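Local coordinates for protein transcriptional regulator, PadR family (Enterococcus faecalis, PDB 3HHH) that probably acts as a transcriptional regulator of the PadR family, binding DNA through a winged helix-turn-helix domain, at residues L19-E31 with R75-L88. Residues are numbered along the deposited sequence; the frame is centred on the assembly and turned at random.
Sequences LAIIQRKETYGYE and RKFYRLTSSGEAEL. With SO4 (sulfate ion), chain E.
Backbone pairing joins T27 to Y78 as an isolated antiparallel, hydrogen-bonded bridge: Y78 N donates to T27 O at 2.6 Å, and the return bond from T27 N to Y78 O is weak. The shorter bond lies in the carbonyl plane of T27, whose oxygen also meets the edge of the Y78 ring.

Aromatic contacts continue outward from this bridge. Y28 turns its edge toward the face of F77, the planes inclined at 72° and the centroids 5.2 Å apart. Its CG sits between the backbone N and the carbonyl carbon, a first torsion that brings the ring beside F77 and under the R75 chain, where one face receives R75 CD as a CH-pi contact, 3.5 Å from the Y28 ring centroid. The R75 guanidinium, its plane 19° from that of the ring, is displaced toward the rim, so that Y28 CZ and OH lie over its face. Beside the pair, K76 N donates to O2 of a sulfate, probably from the crystallisation liquor, at 3.1 Å.

In the winged helix-turn-helix fold expected of PadR regulators, the contact sets helix 13-24 and the turn into helix 29-37 against wing strand 74-80, which pairs with strand 62-69, and the start of helix 82-106.

Apolar packing fills the helical end. I22 CG2 lies over the strand backbone, 3.5 Å from R79 CA, while L80 spreads its methyls between Q23 CB and L19 CD2. L88 CD1 meets L19 CB and A20 CB; its other methyl rests against the Q23 amide.

Polar side chains pair at two separate places. Beside L80 and L88, the extended Q23 donates NE2 to E85 OE1 at 2.7 Å, nearly straight at 175°, meeting the carboxylate's syn side. Along the strand, E26 OE1 and R79 NH1 form a weakly hydrogen-bonded salt bridge of 3.4 Å; each has its stronger salt-bridge partner on strand 62-69, K67 for E26 and E65 for R79.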
ATOM      1  N   LEU B  19       4.453  13.320   2.031  1.00 16.12           N
ATOM      2  CA  LEU B  19       4.229  14.214   3.164  1.00 16.38           C
ATOM      3  C   LEU B  19       5.451  14.197   4.085  1.00 16.83           C
ATOM      4  O   LEU B  19       5.948  15.253   4.489  1.00 16.97           O
ATOM      5  CB  LEU B  19       2.969  13.821   3.946  1.00 16.21           C
ATOM      6  CG  LEU B  19       1.609  14.050   3.277  1.00 15.79           C
ATOM      7  CD1 LEU B  19       0.488  13.702   4.252  1.00 15.45           C
ATOM      8  CD2 LEU B  19       1.456  15.478   2.786  1.00 14.80           C
ATOM      9  N   ALA B  20       5.940  12.991   4.382  1.00 17.13           N
ATOM     10  CA  ALA B  20       7.114  12.793   5.233  1.00 17.32           C
ATOM     11  C   ALA B  20       8.318  13.591   4.750  1.00 17.68           C
ATOM     12  O   ALA B  20       8.948  14.306   5.536  1.00 17.70           O
ATOM     13  CB  ALA B  20       7.467  11.315   5.304  1.00 17.22           C
ATOM     14  N   ILE B  21       8.630  13.468   3.460  1.00 18.04           N
ATOM     15  CA  ILE B  21       9.774  14.169   2.870  1.00 18.42           C
ATOM     16  C   ILE B  21       9.627  15.690   2.983  1.00 18.93           C
ATOM     17  O   ILE B  21      10.575  16.381   3.354  1.00 18.93           O
ATOM     18  CB  ILE B  21       9.982  13.779   1.393  1.00 18.36           C
ATOM     19  CG1 ILE B  21      10.449  12.326   1.288  1.00 18.24           C
ATOM     20  CG2 ILE B  21      11.010  14.686   0.735  1.00 18.21           C
ATOM     21  CD1 ILE B  21      10.297  11.738  -0.102  1.00 17.51           C
ATOM     22  N   ILE B  22       8.437  16.201   2.683  1.00 19.59           N
ATOM     23  CA  ILE B  22       8.167  17.640   2.770  1.00 20.21           C
ATOM     24  C   ILE B  22       8.306  18.167   4.214  1.00 21.04           C
ATOM     25  O   ILE B  22       8.806  19.279   4.429  1.00 20.96           O
ATOM     26  CB  ILE B  22       6.763  17.989   2.207  1.00 20.16           C
ATOM     27  CG1 ILE B  22       6.677  17.664   0.704  1.00 20.11           C
ATOM     28  CG2 ILE B  22       6.446  19.453   2.416  1.00 19.69           C
ATOM     29  CD1 ILE B  22       5.254  17.649   0.151  1.00 19.43           C
ATOM     30  N   GLN B  23       7.876  17.367   5.192  1.00 22.00           N
ATOM     31  CA  GLN B  23       8.001  17.734   6.613  1.00 22.86           C
ATOM     32  C   GLN B  23       9.451  17.989   7.016  1.00 23.65           C
ATOM     33  O   GLN B  23       9.742  18.906   7.780  1.00 23.62           O
ATOM     34  CB  GLN B  23       7.446  16.627   7.511  1.00 22.92           C
ATOM     35  CG  GLN B  23       7.199  17.063   8.959  1.00 23.08           C
ATOM     36  CD  GLN B  23       7.137  15.894   9.930  1.00 23.25           C
ATOM     37  OE1 GLN B  23       7.946  14.966   9.859  1.00 23.43           O
ATOM     38  NE2 GLN B  23       6.178  15.938  10.847  1.00 22.97           N
ATOM     39  N   ARG B  24      10.348  17.161   6.495  1.00 24.71           N
ATOM     40  CA  ARG B  24      11.758  17.196   6.864  1.00 25.55           C
ATOM     41  C   ARG B  24      12.439  18.441   6.298  1.00 26.25           C
ATOM     42  O   ARG B  24      13.202  19.110   6.998  1.00 26.50           O
ATOM     43  CB  ARG B  24      12.460  15.941   6.342  1.00 25.61           C
ATOM     44  CG  ARG B  24      13.251  15.175   7.389  1.00 26.27           C
ATOM     45  CD  ARG B  24      14.113  14.104   6.734  1.00 27.40           C
ATOM     46  NE  ARG B  24      13.332  13.237   5.842  1.00 28.49           N
ATOM     47  CZ  ARG B  24      13.843  12.328   5.010  1.00 28.74           C
ATOM     48  NH1 ARG B  24      15.157  12.122   4.935  1.00 28.88           N
ATOM     49  NH2 ARG B  24      13.024  11.606   4.251  1.00 28.83           N
ATOM     50  N   LYS B  25      12.154  18.740   5.031  1.00 27.05           N
ATOM     51  CA  LYS B  25      12.776  19.863   4.331  1.00 27.62           C
ATOM     52  C   LYS B  25      11.831  20.454   3.277  1.00 27.99           C
ATOM     53  O   LYS B  25      11.135  19.715   2.575  1.00 28.01           O
ATOM     54  CB  LYS B  25      14.067  19.392   3.651  1.00 27.71           C
ATOM     55  CG  LYS B  25      15.000  20.520   3.199  1.00 28.31           C
ATOM     56  CD  LYS B  25      15.991  20.032   2.144  1.00 28.83           C
ATOM     57  CE  LYS B  25      17.069  21.068   1.857  1.00 29.18           C
ATOM     58  NZ  LYS B  25      18.102  20.553   0.906  1.00 29.51           N
ATOM     59  N   GLU B  26      11.816  21.785   3.170  1.00 28.43           N
ATOM     60  CA  GLU B  26      11.107  22.462   2.081  1.00 28.72           C
ATOM     61  C   GLU B  26      11.721  22.012   0.758  1.00 28.86           C
ATOM     62  O   GLU B  26      12.947  21.943   0.631  1.00 28.92           O
ATOM     63  CB  GLU B  26      11.202  23.984   2.215  1.00 28.82           C
ATOM     64  CG  GLU B  26      10.190  24.741   1.354  1.00 29.15           C
ATOM     65  CD  GLU B  26      10.529  26.211   1.158  1.00 29.60           C
ATOM     66  OE1 GLU B  26       9.584  27.017   1.026  1.00 29.80           O
ATOM     67  OE2 GLU B  26      11.729  26.562   1.125  1.00 29.94           O
ATOM     68  N   THR B  27      10.876  21.714  -0.225  1.00 28.93           N
ATOM     69  CA  THR B  27      11.317  20.916  -1.363  1.00 28.99           C
ATOM     70  C   THR B  27      10.443  21.072  -2.609  1.00 28.93           C
ATOM     71  O   THR B  27       9.353  21.639  -2.548  1.00 28.93           O
ATOM     72  CB  THR B  27      11.324  19.425  -0.957  1.00 29.06           C
ATOM     73  OG1 THR B  27      11.919  18.631  -1.990  1.00 29.49           O
ATOM     74  CG2 THR B  27       9.905  18.944  -0.685  1.00 29.05           C
ATOM     75  N   TYR B  28      10.935  20.547  -3.729  1.00 28.80           N
ATOM     76  CA  TYR B  28      10.189  20.532  -4.989  1.00 28.82           C
ATOM     77  C   TYR B  28      10.309  19.166  -5.679  1.00 28.75           C
ATOM     78  O   TYR B  28      11.244  18.405  -5.418  1.00 28.69           O
ATOM     79  CB  TYR B  28      10.680  21.646  -5.918  1.00 28.81           C
ATOM     80  CG  TYR B  28      12.120  21.488  -6.330  1.00 29.14           C
ATOM     81  CD1 TYR B  28      13.147  21.874  -5.478  1.00 29.35           C
ATOM     82  CD2 TYR B  28      12.461  20.942  -7.566  1.00 29.50           C
ATOM     83  CE1 TYR B  28      14.471  21.731  -5.842  1.00 29.66           C
ATOM     84  CE2 TYR B  28      13.790  20.791  -7.940  1.00 29.44           C
ATOM     85  CZ  TYR B  28      14.791  21.186  -7.069  1.00 29.69           C
ATOM     86  OH  TYR B  28      16.115  21.045  -7.414  1.00 30.26           O
ATOM     87  N   GLY B  29       9.361  18.880  -6.570  1.00 28.68           N
ATOM     88  CA  GLY B  29       9.243  17.586  -7.253  1.00 28.56           C
ATOM     89  C   GLY B  29      10.518  16.796  -7.497  1.00 28.50           C
ATOM     90  O   GLY B  29      10.590  15.615  -7.163  1.00 28.74           O
ATOM     91  N   TYR B  30      11.525  17.435  -8.085  1.00 28.30           N
ATOM     92  CA  TYR B  30      12.759  16.735  -8.449  1.00 28.10           C
ATOM     93  C   TYR B  30      13.512  16.258  -7.209  1.00 27.67           C
ATOM     94  O   TYR B  30      13.994  15.129  -7.176  1.00 27.67           O
ATOM     95  CB  TYR B  30      13.673  17.622  -9.305  1.00 28.19           C
ATOM     96  CG  TYR B  30      14.811  16.871  -9.968  1.00 28.77           C
ATOM     97  CD1 TYR B  30      15.980  16.565  -9.263  1.00 29.28           C
ATOM     98  CD2 TYR B  30      14.722  16.463 -11.297  1.00 29.22           C
ATOM     99  CE1 TYR B  30      17.023  15.872  -9.862  1.00 29.38           C
ATOM    100  CE2 TYR B  30      15.766  15.770 -11.906  1.00 29.48           C
ATOM    101  CZ  TYR B  30      16.910  15.478 -11.184  1.00 29.63           C
ATOM    102  OH  TYR B  30      17.940  14.791 -11.782  1.00 30.40           O
ATOM    103  N   GLU B  31      13.624  17.131  -6.208  1.00 27.27           N
ATOM    104  CA  GLU B  31      14.254  16.776  -4.931  1.00 26.91           C
ATOM    105  C   GLU B  31      13.532  15.606  -4.281  1.00 26.50           C
ATOM    106  O   GLU B  31      14.165  14.653  -3.837  1.00 26.47           O
ATOM    107  CB  GLU B  31      14.246  17.962  -3.962  1.00 26.93           C
ATOM    108  CG  GLU B  31      15.409  18.925  -4.114  1.00 27.16           C
ATOM    109  CD  GLU B  31      15.298  20.134  -3.189  1.00 27.33           C
ATOM    110  OE1 GLU B  31      14.212  20.353  -2.611  1.00 27.31           O
ATOM    111  OE2 GLU B  31      16.296  20.877  -3.051  1.00 27.29           O
ATOM    112  N   ARG B  75      11.177  27.566  -9.059  1.00 31.54           N
ATOM    113  CA  ARG B  75      10.678  26.218  -8.811  1.00 31.40           C
ATOM    114  C   ARG B  75       9.552  26.280  -7.798  1.00 31.07           C
ATOM    115  O   ARG B  75       9.502  27.194  -6.981  1.00 31.04           O
ATOM    116  CB  ARG B  75      11.796  25.316  -8.289  1.00 31.57           C
ATOM    117  CG  ARG B  75      12.634  24.672  -9.373  1.00 32.18           C
ATOM    118  CD  ARG B  75      13.931  24.137  -8.808  1.00 33.31           C
ATOM    119  NE  ARG B  75      14.736  23.444  -9.816  1.00 34.22           N
ATOM    120  CZ  ARG B  75      16.004  23.062  -9.650  1.00 34.99           C
ATOM    121  NH1 ARG B  75      16.644  23.295  -8.506  1.00 35.36           N
ATOM    122  NH2 ARG B  75      16.641  22.434 -10.635  1.00 35.30           N
ATOM    123  N   LYS B  76       8.659  25.297  -7.852  1.00 30.77           N
ATOM    124  CA  LYS B  76       7.518  25.237  -6.945  1.00 30.58           C
ATOM    125  C   LYS B  76       7.908  24.453  -5.684  1.00 30.34           C
ATOM    126  O   LYS B  76       7.993  23.226  -5.705  1.00 30.30           O
ATOM    127  CB  LYS B  76       6.317  24.606  -7.662  1.00 30.59           C
ATOM    128  CG  LYS B  76       4.968  24.909  -7.031  1.00 30.51           C
ATOM    129  CD  LYS B  76       3.835  24.645  -8.016  1.00 30.64           C
ATOM    130  CE  LYS B  76       2.469  24.768  -7.351  1.00 30.69           C
ATOM    131  NZ  LYS B  76       1.376  24.997  -8.343  1.00 30.54           N
ATOM    132  N   PHE B  77       8.162  25.182  -4.599  1.00 30.13           N
ATOM    133  CA  PHE B  77       8.598  24.595  -3.330  1.00 29.90           C
ATOM    134  C   PHE B  77       7.413  24.343  -2.399  1.00 29.85           C
ATOM    135  O   PHE B  77       6.454  25.118  -2.387  1.00 29.89           O
ATOM    136  CB  PHE B  77       9.611  25.511  -2.637  1.00 29.80           C
ATOM    137  CG  PHE B  77      10.962  25.527  -3.296  1.00 29.60           C
ATOM    138  CD1 PHE B  77      11.942  24.622  -2.917  1.00 29.24           C
ATOM    139  CD2 PHE B  77      11.254  26.449  -4.289  1.00 29.85           C
ATOM    140  CE1 PHE B  77      13.193  24.634  -3.517  1.00 29.36           C
ATOM    141  CE2 PHE B  77      12.506  26.468  -4.899  1.00 29.95           C
ATOM    142  CZ  PHE B  77      13.475  25.555  -4.512  1.00 29.87           C
ATOM    143  N   TYR B  78       7.498  23.272  -1.608  1.00 29.73           N
ATOM    144  CA  TYR B  78       6.387  22.831  -0.758  1.00 29.72           C
ATOM    145  C   TYR B  78       6.729  22.818   0.731  1.00 29.57           C
ATOM    146  O   TYR B  78       7.888  22.674   1.115  1.00 29.56           O
ATOM    147  CB  TYR B  78       5.936  21.423  -1.164  1.00 29.77           C
ATOM    148  CG  TYR B  78       5.384  21.324  -2.564  1.00 30.12           C
ATOM    149  CD1 TYR B  78       4.014  21.410  -2.802  1.00 30.44           C
ATOM    150  CD2 TYR B  78       6.231  21.140  -3.653  1.00 30.59           C
ATOM    151  CE1 TYR B  78       3.503  21.317  -4.093  1.00 30.59           C
ATOM    152  CE2 TYR B  78       5.729  21.047  -4.948  1.00 30.90           C
ATOM    153  CZ  TYR B  78       4.367  21.134  -5.160  1.00 30.81           C
ATOM    154  OH  TYR B  78       3.876  21.038  -6.443  1.00 31.70           O
ATOM    155  N   ARG B  79       5.698  22.954   1.561  1.00 29.42           N
ATOM    156  CA  ARG B  79       5.827  22.798   3.006  1.00 29.42           C
ATOM    157  C   ARG B  79       4.489  22.354   3.593  1.00 29.23           C
ATOM    158  O   ARG B  79       3.428  22.671   3.054  1.00 29.06           O
ATOM    159  CB  ARG B  79       6.306  24.098   3.667  1.00 29.61           C
ATOM    160  CG  ARG B  79       5.428  25.320   3.396  1.00 30.26           C
ATOM    161  CD  ARG B  79       6.082  26.609   3.887  1.00 31.08           C
ATOM    162  NE  ARG B  79       5.308  27.800   3.512  1.00 32.27           N
ATOM    163  CZ  ARG B  79       5.486  28.530   2.406  1.00 32.52           C
ATOM    164  NH1 ARG B  79       6.426  28.220   1.515  1.00 32.75           N
ATOM    165  NH2 ARG B  79       4.711  29.590   2.186  1.00 32.37           N
ATOM    166  N   LEU B  80       4.547  21.609   4.692  1.00 29.09           N
ATOM    167  CA  LEU B  80       3.342  21.077   5.323  1.00 28.87           C
ATOM    168  C   LEU B  80       2.549  22.161   6.039  1.00 28.75           C
ATOM    169  O   LEU B  80       3.116  23.023   6.708  1.00 28.75           O
ATOM    170  CB  LEU B  80       3.699  19.981   6.329  1.00 28.79           C
ATOM    171  CG  LEU B  80       4.313  18.693   5.781  1.00 28.69           C
ATOM    172  CD1 LEU B  80       4.393  17.666   6.897  1.00 27.97           C
ATOM    173  CD2 LEU B  80       3.513  18.147   4.599  1.00 28.42           C
ATOM    174  N   THR B  81       1.231  22.107   5.890  1.00 28.62           N
ATOM    175  CA  THR B  81       0.329  22.908   6.703  1.00 28.48           C
ATOM    176  C   THR B  81       0.167  22.202   8.048  1.00 28.38           C
ATOM    177  O   THR B  81       0.715  21.120   8.257  1.00 28.42           O
ATOM    178  CB  THR B  81      -1.048  23.046   6.029  1.00 28.52           C
ATOM    179  OG1 THR B  81      -1.608  21.742   5.811  1.00 28.76           O
ATOM    180  CG2 THR B  81      -0.920  23.760   4.697  1.00 27.96           C
ATOM    181  N   SER B  82      -0.585  22.810   8.959  1.00 28.22           N
ATOM    182  CA  SER B  82      -0.903  22.165  10.231  1.00 28.07           C
ATOM    183  C   SER B  82      -1.774  20.926  10.005  1.00 28.06           C
ATOM    184  O   SER B  82      -1.583  19.897  10.660  1.00 28.03           O
ATOM    185  CB  SER B  82      -1.606  23.145  11.171  1.00 27.94           C
ATOM    186  OG  SER B  82      -0.720  24.176  11.569  1.00 28.03           O
ATOM    187  N   SER B  83      -2.726  21.036   9.081  1.00 28.00           N
ATOM    188  CA  SER B  83      -3.588  19.920   8.713  1.00 27.95           C
ATOM    189  C   SER B  83      -2.771  18.811   8.057  1.00 28.10           C
ATOM    190  O   SER B  83      -3.035  17.630   8.273  1.00 28.25           O
ATOM    191  CB  SER B  83      -4.694  20.384   7.762  1.00 27.92           C
ATOM    192  OG  SER B  83      -4.157  20.821   6.523  1.00 27.81           O
ATOM    193  N   GLY B  84      -1.782  19.199   7.254  1.00 28.15           N
ATOM    194  CA  GLY B  84      -0.878  18.244   6.631  1.00 28.16           C
ATOM    195  C   GLY B  84      -0.101  17.455   7.661  1.00 28.29           C
ATOM    196  O   GLY B  84      -0.100  16.226   7.632  1.00 28.53           O
ATOM    197  N   GLU B  85       0.558  18.165   8.576  1.00 28.33           N
ATOM    198  CA  GLU B  85       1.285  17.535   9.680  1.00 28.30           C
ATOM    199  C   GLU B  85       0.371  16.515  10.371  1.00 28.06           C
ATOM    200  O   GLU B  85       0.779  15.382  10.636  1.00 28.13           O
ATOM    201  CB  GLU B  85       1.774  18.591  10.683  1.00 28.43           C
ATOM    202  CG  GLU B  85       2.816  19.599  10.131  1.00 29.41           C
ATOM    203  CD  GLU B  85       4.279  19.129  10.224  1.00 30.95           C
ATOM    204  OE1 GLU B  85       4.552  18.051  10.800  1.00 31.83           O
ATOM    205  OE2 GLU B  85       5.168  19.854   9.715  1.00 31.47           O
ATOM    206  N   ALA B  86      -0.873  16.921  10.628  1.00 27.77           N
ATOM    207  CA  ALA B  86      -1.892  16.045  11.213  1.00 27.61           C
ATOM    208  C   ALA B  86      -2.129  14.784  10.374  1.00 27.57           C
ATOM    209  O   ALA B  86      -2.215  13.680  10.920  1.00 27.68           O
ATOM    210  CB  ALA B  86      -3.203  16.808  11.393  1.00 27.35           C
ATOM    211  N   GLU B  87      -2.236  14.957   9.056  1.00 27.36           N
ATOM    212  CA  GLU B  87      -2.421  13.839   8.127  1.00 27.19           C
ATOM    213  C   GLU B  87      -1.226  12.879   8.170  1.00 26.98           C
ATOM    214  O   GLU B  87      -1.401  11.662   8.132  1.00 26.95           O
ATOM    215  CB  GLU B  87      -2.631  14.358   6.696  1.00 27.20           C
ATOM    216  CG  GLU B  87      -3.160  13.313   5.698  1.00 27.84           C
ATOM    217  CD  GLU B  87      -4.688  13.157   5.702  1.00 28.72           C
ATOM    218  OE1 GLU B  87      -5.368  13.762   6.571  1.00 28.43           O
ATOM    219  OE2 GLU B  87      -5.206  12.424   4.822  1.00 28.43           O
ATOM    220  N   LEU B  88      -0.016  13.432   8.249  1.00 26.78           N
ATOM    221  CA  LEU B  88       1.204  12.625   8.320  1.00 26.44           C
ATOM    222  C   LEU B  88       1.247  11.815   9.623  1.00 26.44           C
ATOM    223  O   LEU B  88       1.520  10.614   9.606  1.00 26.55           O
ATOM    224  CB  LEU B  88       2.444  13.518   8.187  1.00 26.17           C
ATOM    225  CG  LEU B  88       3.824  12.862   8.301  1.00 25.62           C
ATOM    226  CD1 LEU B  88       3.976  11.712   7.318  1.00 25.27           C
ATOM    227  CD2 LEU B  88       4.920  13.900   8.087  1.00 24.83           C
TER
HETATM  228  S   SO4 E 114       9.084  22.814 -10.766  1.00 88.79           S
HETATM  229  O1  SO4 E 114      10.053  23.774 -11.286  1.00 88.96           O
HETATM  230  O2  SO4 E 114       7.878  23.510 -10.321  1.00 88.55           O
HETATM  231  O3  SO4 E 114       8.744  21.874 -11.833  1.00 88.84           O
HETATM  232  O4  SO4 E 114       9.678  22.098  -9.638  1.00 88.99           O